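Local coordinates for protein putative glycosidase ph117-related (Bacteroides thetaiotaomicron, PDB 5A7V) that is a family GH130 enzyme that probably cleaves beta-linked mannosides and binds mannose in its pocket, at residues 135-148 against 159-171. Numbering follows the deposited sequence.
With BMA (beta-D-mannopyranose), chain C; MAN (alpha-D-mannopyranose), chain D; MAN (alpha-D-mannopyranose), chain E; SO4 (sulfate ion), chain I.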
ATOM      1  N   GLN A 135      19.371   3.143 -11.597  1.00 12.35           N
ATOM      2  CA  GLN A 135      18.314   2.104 -11.595  1.00 11.16           C
ATOM      3  C   GLN A 135      17.729   1.847 -12.975  1.00 12.11           C
ATOM      4  O   GLN A 135      16.725   1.102 -13.056  1.00 12.96           O
ATOM      5  CB  GLN A 135      17.206   2.480 -10.599  1.00 11.02           C
ATOM      6  CG  GLN A 135      17.739   2.747  -9.201  1.00 11.47           C
ATOM      7  CD  GLN A 135      18.613   1.617  -8.644  1.00 12.19           C
ATOM      8  OE1 GLN A 135      18.235   0.438  -8.624  1.00 13.72           O
ATOM      9  NE2 GLN A 135      19.817   1.986  -8.209  1.00 16.52           N
ATOM     10  N   LYS A 136      18.296   2.367 -14.049  1.00 12.97           N
ATOM     11  CA  LYS A 136      17.620   2.308 -15.333  1.00 15.28           C
ATOM     12  C   LYS A 136      17.404   0.878 -15.816  1.00 15.89           C
ATOM     13  O   LYS A 136      16.344   0.602 -16.407  1.00 19.42           O
ATOM     14  CB  LYS A 136      18.347   3.175 -16.378  1.00 19.71           C
ATOM     15  CG  LYS A 136      19.708   2.728 -16.782  1.00 22.96           C
ATOM     16  CD  LYS A 136      20.215   3.591 -17.969  1.00 34.65           C
ATOM     17  CE  LYS A 136      21.463   3.036 -18.612  1.00 43.84           C
ATOM     18  NZ  LYS A 136      21.615   3.490 -20.037  1.00 56.81           N
ATOM     19  N   LYS A 137      18.299  -0.060 -15.542  1.00 15.92           N
ATOM     20  CA  LYS A 137      18.086  -1.443 -16.020  1.00 17.37           C
ATOM     21  C   LYS A 137      16.935  -2.140 -15.276  1.00 15.69           C
ATOM     22  O   LYS A 137      16.316  -3.111 -15.764  1.00 17.38           O
ATOM     23  CB  LYS A 137      19.335  -2.274 -15.864  1.00 19.97           C
ATOM     24  CG  LYS A 137      20.465  -1.844 -16.806  1.00 26.53           C
ATOM     25  CD  LYS A 137      21.612  -2.836 -16.781  1.00 34.23           C
ATOM     26  CE  LYS A 137      22.714  -2.413 -17.765  1.00 43.00           C
ATOM     27  NZ  LYS A 137      23.900  -3.302 -17.709  1.00 49.01           N
ATOM     28  N   LEU A 138      16.608  -1.626 -14.095  1.00 13.65           N
ATOM     29  CA  LEU A 138      15.580  -2.225 -13.240  1.00 12.70           C
ATOM     30  C   LEU A 138      14.205  -1.538 -13.348  1.00 12.11           C
ATOM     31  O   LEU A 138      13.203  -2.147 -12.942  1.00 12.17           O
ATOM     32  CB  LEU A 138      16.049  -2.191 -11.757  1.00 12.07           C
ATOM     33  CG  LEU A 138      17.450  -2.745 -11.521  1.00 14.02           C
ATOM     34  CD1 LEU A 138      17.786  -2.700 -10.040  1.00 15.46           C
ATOM     35  CD2 LEU A 138      17.618  -4.176 -12.022  1.00 17.07           C
ATOM     36  N   GLU A 139      14.145  -0.312 -13.909  1.00 13.09           N
ATOM     37  CA  GLU A 139      12.908   0.488 -13.882  1.00 14.59           C
ATOM     38  C   GLU A 139      12.382   0.847 -15.278  1.00 13.43           C
ATOM     39  O   GLU A 139      11.359   1.514 -15.359  1.00 14.14           O
ATOM     40  CB  GLU A 139      13.186   1.820 -13.130  1.00 14.39           C
ATOM     41  CG  GLU A 139      13.422   1.578 -11.631  1.00 12.07           C
ATOM     42  CD  GLU A 139      13.741   2.840 -10.866  1.00 12.49           C
ATOM     43  OE1 GLU A 139      13.806   3.932 -11.468  1.00 12.94           O
ATOM     44  OE2 GLU A 139      13.901   2.696  -9.623  1.00 12.78           O
ATOM     45  N   TRP A 140      13.099   0.498 -16.334  1.00 13.54           N
ATOM     46  CA  TRP A 140      12.650   0.833 -17.693  0.50 15.15           C
ATOM     47  C   TRP A 140      12.207  -0.464 -18.406  1.00 14.00           C
ATOM     48  O   TRP A 140      12.954  -1.445 -18.405  1.00 15.08           O
ATOM     49  CB  TRP A 140      13.747   1.545 -18.497  0.50 17.53           C
ATOM     50  CG  TRP A 140      13.167   2.193 -19.746  0.50 18.91           C
ATOM     51  CD1 TRP A 140      13.409   1.801 -21.030  0.50 22.42           C
ATOM     52  CD2 TRP A 140      12.158   3.231 -19.847  0.50 19.04           C
ATOM     53  NE1 TRP A 140      12.658   2.532 -21.914  0.50 19.05           N
ATOM     54  CE2 TRP A 140      11.884   3.403 -21.198  0.50 18.12           C
ATOM     55  CE3 TRP A 140      11.574   4.100 -18.973  0.50 12.91           C
ATOM     56  CZ2 TRP A 140      10.976   4.351 -21.645  0.50 21.06           C
ATOM     57  CZ3 TRP A 140      10.548   4.898 -19.396  0.50 13.86           C
ATOM     58  CH2 TRP A 140      10.325   5.087 -20.705  0.50 19.63           C
ATOM     59  N   PRO A 141      11.017  -0.488 -19.010  1.00 14.14           N
ATOM     60  CA  PRO A 141      10.076   0.616 -19.223  1.00 13.79           C
ATOM     61  C   PRO A 141       8.894   0.731 -18.275  1.00 13.62           C
ATOM     62  O   PRO A 141       8.047   1.620 -18.442  1.00 16.70           O
ATOM     63  CB  PRO A 141       9.545   0.312 -20.601  1.00 15.61           C
ATOM     64  CG  PRO A 141       9.461  -1.179 -20.590  1.00 18.15           C
ATOM     65  CD  PRO A 141      10.666  -1.655 -19.819  1.00 18.16           C
ATOM     66  N   GLY A 142       8.811  -0.147 -17.290  1.00 12.52           N
ATOM     67  CA  GLY A 142       7.628  -0.207 -16.461  1.00 12.50           C
ATOM     68  C   GLY A 142       7.513   0.886 -15.416  1.00 11.00           C
ATOM     69  O   GLY A 142       6.438   1.256 -14.960  1.00 11.96           O
ATOM     70  N   GLY A 143       8.663   1.428 -14.992  1.00 12.17           N
ATOM     71  CA  GLY A 143       8.681   2.547 -14.029  1.00 11.74           C
ATOM     72  C   GLY A 143       8.608   2.136 -12.576  1.00 10.18           C
ATOM     73  O   GLY A 143       9.180   1.104 -12.179  1.00 11.48           O
ATOM     74  N   CYS A 144       7.956   2.993 -11.798  1.00  9.87           N
ATOM     75  CA  CYS A 144       8.041   2.999 -10.332  1.00  9.86           C
ATOM     76  C   CYS A 144       6.615   2.919  -9.821  1.00 10.02           C
ATOM     77  O   CYS A 144       5.813   3.824 -10.044  1.00 11.09           O
ATOM     78  CB  CYS A 144       8.735   4.283  -9.855  1.00 11.15           C
ATOM     79  SG  CYS A 144      10.299   4.606 -10.707  1.00 13.49           S
ATOM     80  N   GLU A 145       6.297   1.816  -9.135  1.00  9.54           N
ATOM     81  CA  GLU A 145       4.910   1.459  -8.810  1.00  9.42           C
ATOM     82  C   GLU A 145       4.659   1.404  -7.309  1.00  9.66           C
ATOM     83  O   GLU A 145       5.574   1.111  -6.514  1.00  9.53           O
ATOM     84  CB  GLU A 145       4.554   0.059  -9.336  1.00  9.60           C
ATOM     85  CG  GLU A 145       4.880  -0.165 -10.786  1.00 10.08           C
ATOM     86  CD  GLU A 145       4.691  -1.587 -11.256  1.00  9.55           C
ATOM     87  OE1 GLU A 145       4.720  -2.533 -10.413  1.00  9.85           O
ATOM     88  OE2 GLU A 145       4.606  -1.807 -12.512  1.00 11.29           O
ATOM     89  N   ASP A 146       3.431   1.651  -6.904  1.00  8.48           N
ATOM     90  CA  ASP A 146       2.915   1.193  -5.611  1.00  9.53           C
ATOM     91  C   ASP A 146       3.747   1.645  -4.393  1.00  9.26           C
ATOM     92  O   ASP A 146       4.229   0.838  -3.593  1.00 10.83           O
ATOM     93  CB  ASP A 146       2.730  -0.326  -5.577  1.00  9.89           C
ATOM     94  CG  ASP A 146       1.786  -0.903  -6.639  1.00 10.50           C
ATOM     95  OD1 ASP A 146       1.122  -0.138  -7.341  1.00  9.94           O
ATOM     96  OD2 ASP A 146       1.757  -2.161  -6.681  1.00 10.95           O
ATOM     97  N   PRO A 147       3.885   2.972  -4.251  1.00  8.59           N
ATOM     98  CA  PRO A 147       4.710   3.494  -3.143  1.00  8.51           C
ATOM     99  C   PRO A 147       4.036   3.356  -1.797  1.00  8.49           C
ATOM    100  O   PRO A 147       2.818   3.467  -1.670  1.00  9.43           O
ATOM    101  CB  PRO A 147       4.882   4.984  -3.505  1.00  9.11           C
ATOM    102  CG  PRO A 147       3.570   5.300  -4.208  1.00  9.24           C
ATOM    103  CD  PRO A 147       3.281   4.054  -5.037  1.00  8.98           C
ATOM    104  N   ARG A 148       4.854   3.166  -0.756  1.00  7.94           N
ATOM    105  CA  ARG A 148       4.420   3.357   0.617  1.00  9.00           C
ATOM    106  C   ARG A 148       5.450   4.298   1.264  1.00  8.95           C
ATOM    107  O   ARG A 148       6.645   4.145   1.001  1.00 10.24           O
ATOM    108  CB  ARG A 148       4.392   2.081   1.439  1.00  9.74           C
ATOM    109  CG  ARG A 148       3.198   1.200   1.144  1.00 12.26           C
ATOM    110  CD  ARG A 148       3.518   0.101   0.316  1.00 18.09           C
ATOM    111  NE  ARG A 148       2.509  -0.976   0.230  1.00 12.87           N
ATOM    112  CZ  ARG A 148       2.308  -1.592  -0.906  1.00  9.85           C
ATOM    113  NH1 ARG A 148       2.910  -1.242  -1.988  1.00 11.67           N
ATOM    114  NH2 ARG A 148       1.389  -2.546  -0.964  1.00 10.48           N
ATOM    115  N   MET A 159      10.574   5.738   1.263  1.00  8.78           N
ATOM    116  CA  MET A 159       9.590   5.180   0.295  0.50  8.81           C
ATOM    117  C   MET A 159      10.012   3.778  -0.075  1.00  9.33           C
ATOM    118  O   MET A 159      11.153   3.553  -0.529  1.00 10.58           O
ATOM    119  CB  MET A 159       9.581   5.969  -1.012  0.50  8.62           C
ATOM    120  CG  MET A 159       8.602   5.440  -2.066  0.50  8.84           C
ATOM    121  SD  MET A 159       8.894   5.979  -3.745  0.50 12.36           S
ATOM    122  CE  MET A 159       8.545   7.726  -3.563  0.50 13.06           C
ATOM    123  N   THR A 160       9.078   2.828   0.071  1.00  8.69           N
ATOM    124  CA  THR A 160       9.239   1.519  -0.541  1.00  8.55           C
ATOM    125  C   THR A 160       8.357   1.520  -1.837  1.00  7.98           C
ATOM    126  O   THR A 160       7.297   2.148  -1.875  1.00  9.83           O
ATOM    127  CB  THR A 160       8.773   0.404   0.380  1.00  9.35           C
ATOM    128  OG1 THR A 160       7.373   0.533   0.619  1.00 11.22           O
ATOM    129  CG2 THR A 160       9.522   0.411   1.735  1.00 10.28           C
ATOM    130  N   TYR A 161       8.859   0.918  -2.879  1.00  8.34           N
ATOM    131  CA  TYR A 161       8.110   0.881  -4.167  1.00  8.33           C
ATOM    132  C   TYR A 161       8.610  -0.276  -5.008  1.00  8.74           C
ATOM    133  O   TYR A 161       9.585  -0.943  -4.652  1.00  9.39           O
ATOM    134  CB  TYR A 161       8.274   2.227  -4.890  1.00  9.21           C
ATOM    135  CG  TYR A 161       9.649   2.480  -5.489  1.00  9.27           C
ATOM    136  CD1 TYR A 161      10.722   2.929  -4.672  1.00  9.83           C
ATOM    137  CD2 TYR A 161       9.860   2.330  -6.807  1.00 13.95           C
ATOM    138  CE1 TYR A 161      11.964   3.137  -5.184  1.00 10.01           C
ATOM    139  CE2 TYR A 161      11.109   2.532  -7.384  1.00  9.75           C
ATOM    140  CZ  TYR A 161      12.200   2.975  -6.553  1.00  9.38           C
ATOM    141  OH  TYR A 161      13.435   3.270  -7.131  1.00 10.89           O
ATOM    142  N   THR A 162       7.880  -0.568  -6.107  1.00  8.82           N
ATOM    143  CA  THR A 162       8.301  -1.595  -7.028  1.00  8.63           C
ATOM    144  C   THR A 162       9.009  -1.019  -8.258  1.00  9.31           C
ATOM    145  O   THR A 162       8.463  -0.109  -8.919  1.00  9.76           O
ATOM    146  CB  THR A 162       7.073  -2.381  -7.559  1.00  9.92           C
ATOM    147  OG1 THR A 162       6.259  -2.744  -6.448  1.00 10.77           O
ATOM    148  CG2 THR A 162       7.537  -3.621  -8.278  1.00 10.93           C
ATOM    149  N   GLN A 163      10.177  -1.563  -8.574  1.00  9.01           N
ATOM    150  CA  GLN A 163      10.846  -1.311  -9.837  1.00  9.37           C
ATOM    151  C   GLN A 163      10.327  -2.327 -10.848  1.00 10.53           C
ATOM    152  O   GLN A 163      10.380  -3.524 -10.568  1.00 11.30           O
ATOM    153  CB  GLN A 163      12.385  -1.464  -9.669  1.00  9.79           C
ATOM    154  CG  GLN A 163      12.964  -0.560  -8.618  1.00 10.22           C
ATOM    155  CD  GLN A 163      14.442  -0.799  -8.465  1.00 11.51           C
ATOM    156  OE1 GLN A 163      14.882  -1.908  -8.107  1.00 12.60           O
ATOM    157  NE2 GLN A 163      15.218   0.226  -8.673  1.00 11.85           N
ATOM    158  N   TRP A 164       9.921  -1.863 -12.021  1.00  9.74           N
ATOM    159  CA  TRP A 164       9.407  -2.773 -13.025  1.00 10.27           C
ATOM    160  C   TRP A 164      10.077  -2.533 -14.373  1.00 10.20           C
ATOM    161  O   TRP A 164       9.948  -1.449 -14.981  1.00 11.62           O
ATOM    162  CB  TRP A 164       7.879  -2.674 -13.124  1.00 10.68           C
ATOM    163  CG  TRP A 164       7.153  -3.566 -14.100  1.00 10.54           C
ATOM    164  CD1 TRP A 164       6.167  -3.158 -14.941  1.00 10.46           C
ATOM    165  CD2 TRP A 164       7.315  -4.976 -14.308  1.00 10.60           C
ATOM    166  NE1 TRP A 164       5.649  -4.229 -15.623  1.00 10.82           N
ATOM    167  CE2 TRP A 164       6.328  -5.369 -15.264  1.00 10.51           C
ATOM    168  CE3 TRP A 164       8.141  -5.967 -13.761  1.00 11.54           C
ATOM    169  CZ2 TRP A 164       6.164  -6.692 -15.691  1.00 12.92           C
ATOM    170  CZ3 TRP A 164       7.955  -7.295 -14.178  1.00 12.41           C
ATOM    171  CH2 TRP A 164       6.968  -7.651 -15.127  1.00 12.93           C
ATOM    172  N   ASN A 165      10.756  -3.571 -14.865  1.00 11.45           N
ATOM    173  CA  ASN A 165      11.444  -3.548 -16.169  1.00 12.05           C
ATOM    174  C   ASN A 165      10.894  -4.555 -17.177  1.00 12.87           C
ATOM    175  O   ASN A 165      11.557  -4.909 -18.146  1.00 14.73           O
ATOM    176  CB  ASN A 165      12.952  -3.778 -15.972  1.00 12.77           C
ATOM    177  CG  ASN A 165      13.271  -5.155 -15.436  1.00 12.98           C
ATOM    178  OD1 ASN A 165      12.365  -5.965 -15.162  1.00 13.12           O
ATOM    179  ND2 ASN A 165      14.548  -5.437 -15.269  1.00 14.42           N
ATOM    180  N   ARG A 166       9.665  -5.021 -16.927  1.00 12.69           N
ATOM    181  CA  ARG A 166       8.976  -6.048 -17.742  1.00 13.59           C
ATOM    182  C   ARG A 166       9.586  -7.435 -17.617  1.00 14.60           C
ATOM    183  O   ARG A 166       9.128  -8.360 -18.300  1.00 18.30           O
ATOM    184  CB  ARG A 166       8.853  -5.612 -19.188  1.00 15.31           C
ATOM    185  CG  ARG A 166       7.905  -4.446 -19.365  1.00 19.15           C
ATOM    186  CD  ARG A 166       6.473  -4.823 -19.193  1.00 20.97           C
ATOM    187  NE  ARG A 166       5.931  -5.430 -20.385  1.00 29.99           N
ATOM    188  CZ  ARG A 166       5.579  -4.740 -21.481  1.00 27.90           C
ATOM    189  NH1 ARG A 166       5.745  -3.385 -21.559  1.00 35.50           N
ATOM    190  NH2 ARG A 166       5.082  -5.396 -22.510  1.00 32.89           N
ATOM    191  N   HIS A 167      10.583  -7.605 -16.722  1.00 14.49           N
ATOM    192  CA  HIS A 167      11.149  -8.928 -16.442  0.50 15.35           C
ATOM    193  C   HIS A 167      10.868  -9.370 -15.016  1.00 13.83           C
ATOM    194  O   HIS A 167      10.177 -10.361 -14.806  1.00 16.39           O
ATOM    195  CB  HIS A 167      12.651  -9.022 -16.775  0.50 17.26           C
ATOM    196  CG  HIS A 167      13.203 -10.406 -16.600  0.50 19.47           C
ATOM    197  ND1 HIS A 167      14.498 -10.661 -16.226  0.50 22.11           N
ATOM    198  CD2 HIS A 167      12.601 -11.620 -16.690  0.50 21.59           C
ATOM    199  CE1 HIS A 167      14.681 -11.968 -16.083  0.50 15.30           C
ATOM    200  NE2 HIS A 167      13.539 -12.568 -16.368  0.50 21.47           N
ATOM    201  N   ILE A 168      11.368  -8.632 -14.034  1.00 12.85           N
ATOM    202  CA  ILE A 168      11.261  -8.984 -12.625  1.00 12.28           C
ATOM    203  C   ILE A 168      10.835  -7.723 -11.846  1.00 10.99           C
ATOM    204  O   ILE A 168      11.479  -6.688 -11.978  1.00 13.27           O
ATOM    205  CB  ILE A 168      12.605  -9.513 -12.073  1.00 13.55           C
ATOM    206  CG1 ILE A 168      13.032 -10.784 -12.805  1.00 15.65           C
ATOM    207  CG2 ILE A 168      12.496  -9.773 -10.583  1.00 14.83           C
ATOM    208  CD1 ILE A 168      14.438 -11.283 -12.506  1.00 17.92           C
ATOM    209  N   PRO A 169       9.743  -7.788 -11.051  1.00 10.48           N
ATOM    210  CA  PRO A 169       9.403  -6.690 -10.147  1.00 10.06           C
ATOM    211  C   PRO A 169      10.268  -6.772  -8.910  1.00 10.91           C
ATOM    212  O   PRO A 169      10.430  -7.838  -8.328  1.00 11.60           O
ATOM    213  CB  PRO A 169       7.938  -6.942  -9.780  1.00 11.90           C
ATOM    214  CG  PRO A 169       7.725  -8.392 -10.006  1.00 16.42           C
ATOM    215  CD  PRO A 169       8.789  -8.912 -10.924  1.00 12.12           C
ATOM    216  N   ARG A 170      10.863  -5.640  -8.490  1.00  9.86           N
ATOM    217  CA  ARG A 170      11.719  -5.648  -7.305  1.00  9.87           C
ATOM    218  C   ARG A 170      11.299  -4.576  -6.290  1.00  9.30           C
ATOM    219  O   ARG A 170      11.057  -3.420  -6.651  1.00 11.03           O
ATOM    220  CB  ARG A 170      13.186  -5.412  -7.676  1.00 10.47           C
ATOM    221  CG  ARG A 170      13.817  -6.486  -8.541  1.00 11.17           C
ATOM    222  CD  ARG A 170      15.262  -6.142  -8.897  1.00 11.91           C
ATOM    223  NE  ARG A 170      16.012  -7.242  -9.505  1.00 13.10           N
ATOM    224  CZ  ARG A 170      15.995  -7.536 -10.806  1.00 13.51           C
ATOM    225  NH1 ARG A 170      15.273  -6.812 -11.649  1.00 14.13           N
ATOM    226  NH2 ARG A 170      16.730  -8.527 -11.268  1.00 15.06           N
ATOM    227  N   LEU A 171      11.254  -4.975  -5.026  1.00  9.43           N
ATOM    228  CA  LEU A 171      11.012  -4.042  -3.922  1.00  9.52           C
ATOM    229  C   LEU A 171      12.270  -3.174  -3.695  1.00  9.02           C
ATOM    230  O   LEU A 171      13.346  -3.733  -3.457  1.00 10.38           O
ATOM    231  CB  LEU A 171      10.703  -4.819  -2.642  1.00 10.14           C
ATOM    232  CG  LEU A 171      10.333  -4.002  -1.416  1.00 11.22           C
ATOM    233  CD1 LEU A 171       9.158  -3.086  -1.636  1.00 12.40           C
ATOM    234  CD2 LEU A 171      10.091  -4.900  -0.201  1.00 12.95           C
TER
HETATM  235  C1  BMA C1385       1.247  -7.000 -11.753  0.50 12.75           C
HETATM  236  C2  BMA C1385       0.479  -5.788 -11.215  0.50 12.31           C
HETATM  237  C3  BMA C1385       0.844  -4.572 -12.036  0.50 10.32           C
HETATM  238  C4  BMA C1385       2.349  -4.394 -12.068  0.50 10.24           C
HETATM  239  C5  BMA C1385       3.070  -5.709 -12.389  0.50 11.08           C
HETATM  240  C6  BMA C1385       4.579  -5.600 -12.265  0.50 11.19           C
HETATM  241  O1  BMA C1385       0.971  -8.239 -11.121  0.50 16.46           O
HETATM  242  O2  BMA C1385       0.844  -5.525  -9.853  0.50 12.70           O
HETATM  243  O3  BMA C1385       0.180  -3.339 -11.565  0.50  9.54           O
HETATM  244  O4  BMA C1385       2.639  -3.411 -13.075  0.50 11.18           O
HETATM  245  O5  BMA C1385       2.649  -6.805 -11.544  0.50 10.47           O
HETATM  246  O6  BMA C1385       5.003  -5.199 -10.959  0.50 12.18           O
HETATM  247  C1  MAN D1485       1.422  -7.011 -11.785  0.50 13.00           C
HETATM  248  C2  MAN D1485       0.617  -6.046 -11.025  0.50 12.93           C
HETATM  249  C3  MAN D1485       0.791  -4.745 -11.775  0.50 11.57           C
HETATM  250  C4  MAN D1485       2.241  -4.340 -12.011  0.50 11.20           C
HETATM  251  C5  MAN D1485       3.063  -5.502 -12.538  0.50 11.48           C
HETATM  252  C6  MAN D1485       4.550  -5.310 -12.329  0.50 11.66           C
HETATM  253  O1  MAN D1485       0.934  -7.419 -13.006  0.50 15.37           O
HETATM  254  O2  MAN D1485       1.104  -5.824  -9.706  0.50 14.58           O
HETATM  255  O3  MAN D1485       0.165  -3.633 -11.119  0.50 11.58           O
HETATM  256  O4  MAN D1485       2.298  -3.273 -12.976  0.50 10.62           O
HETATM  257  O5  MAN D1485       2.754  -6.712 -11.875  0.50 12.00           O
HETATM  258  O6  MAN D1485       4.904  -5.131 -10.953  0.50 12.61           O
HETATM  259  C1  MAN E1386      -0.756  -6.710  -7.332  1.00 14.34           C
HETATM  260  C2  MAN E1386      -0.601  -5.411  -6.513  1.00 14.18           C
HETATM  261  C3  MAN E1386      -0.976  -4.098  -7.228  1.00 13.00           C
HETATM  262  C4  MAN E1386      -2.276  -4.256  -8.038  1.00 12.88           C
HETATM  263  C5  MAN E1386      -2.862  -5.678  -7.959  1.00 15.05           C
HETATM  264  C6  MAN E1386      -4.070  -5.873  -8.905  1.00 15.04           C
HETATM  265  O1  MAN E1386      -0.949  -7.941  -6.445  1.00 14.66           O
HETATM  266  O2  MAN E1386       0.781  -5.367  -6.128  1.00 16.79           O
HETATM  267  O3  MAN E1386       0.022  -3.664  -8.132  1.00 12.61           O
HETATM  268  O4  MAN E1386      -3.162  -3.269  -7.552  1.00 12.37           O
HETATM  269  O5  MAN E1386      -1.789  -6.597  -8.335  1.00 13.86           O
HETATM  270  O6  MAN E1386      -3.643  -5.706 -10.263  1.00 13.68           O
HETATM  271  S   SO4 I1390      16.658  -8.432 -14.917  1.00 26.83           S
HETATM  272  O1  SO4 I1390      15.385  -7.984 -14.337  1.00 19.99           O
HETATM  273  O2  SO4 I1390      17.475  -7.253 -15.326  1.00 35.14           O
HETATM  274  O3  SO4 I1390      16.366  -9.308 -16.089  1.00 35.30           O
HETATM  275  O4  SO4 I1390      17.486  -9.160 -13.924  1.00 27.08           O
HETATM  276  O   HOH W   1      13.368  -4.680 -11.475  1.00 12.64           O
HETATM  277  O   HOH W   2       3.908  -3.369  -7.908  1.00 10.78           O
HETATM  278  O   HOH W   3       5.684  -2.070  -3.890  1.00 13.49           O
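Y161 and Q163 both send their polar ends to the carboxylate of E139, at the closely packed side of the hairpin of strands 143-151 and 157-164, in a four-stranded antiparallel blade of the five-bladed beta-propeller. Y161 OH donates to E139 OE2 (2.6 Å) nearly along that oxygen's C-O axis; the tyrosine CG, between backbone N and carbonyl carbon (chi1 72°), swings the ring out roughly at a right angle to the strand to reach the acid. Q163 NE2 reaches the same OE2 from its anti side at 3.0 Å, almost straight (174°), and gives its other N-H to Q135 OE1. Glutamate suits this place: OE2 takes two donors, while OE1 forms a salt bridge with K184. Q163 OE1 is buried beside L138 CD1 (3.6 Å) without a polar partner.

E145 and T162 form a hydrogen-bonded pair, and a beta bulge follows before R148 pairs with T160. E145 OE2 comes 2.6 Å from O4 of the beta-mannose, and OE1 shares a water with D146 OD2 and T162 OG1. W164 offers a broad apolar surface: C6 of the mannose, whose beta and alpha forms occupy one site, sits over one indole face, while NE1 bonds to G103 O. D146 OD2 approaches O3 of the alpha-mannose of the adjoining site (2.7 Å).

N165 is well held: ND2 bonds to K137 O (3.0 Å) and to a sulfate, probably from the crystallisation liquor, which R170 also grips, and OD1 accepts from H167 N and I168 N in an Asx turn that suits asparagine. Looser is exposed R166, whose CG meets P141 CG at 3.8 Å within this contact. Carboxylates thus serve two purposes: E139 ties helix to strands, and E145 and D146 face sugar hydroxyls, consistent with a buried, hydrogen-bonded wall beside the mannose pocket.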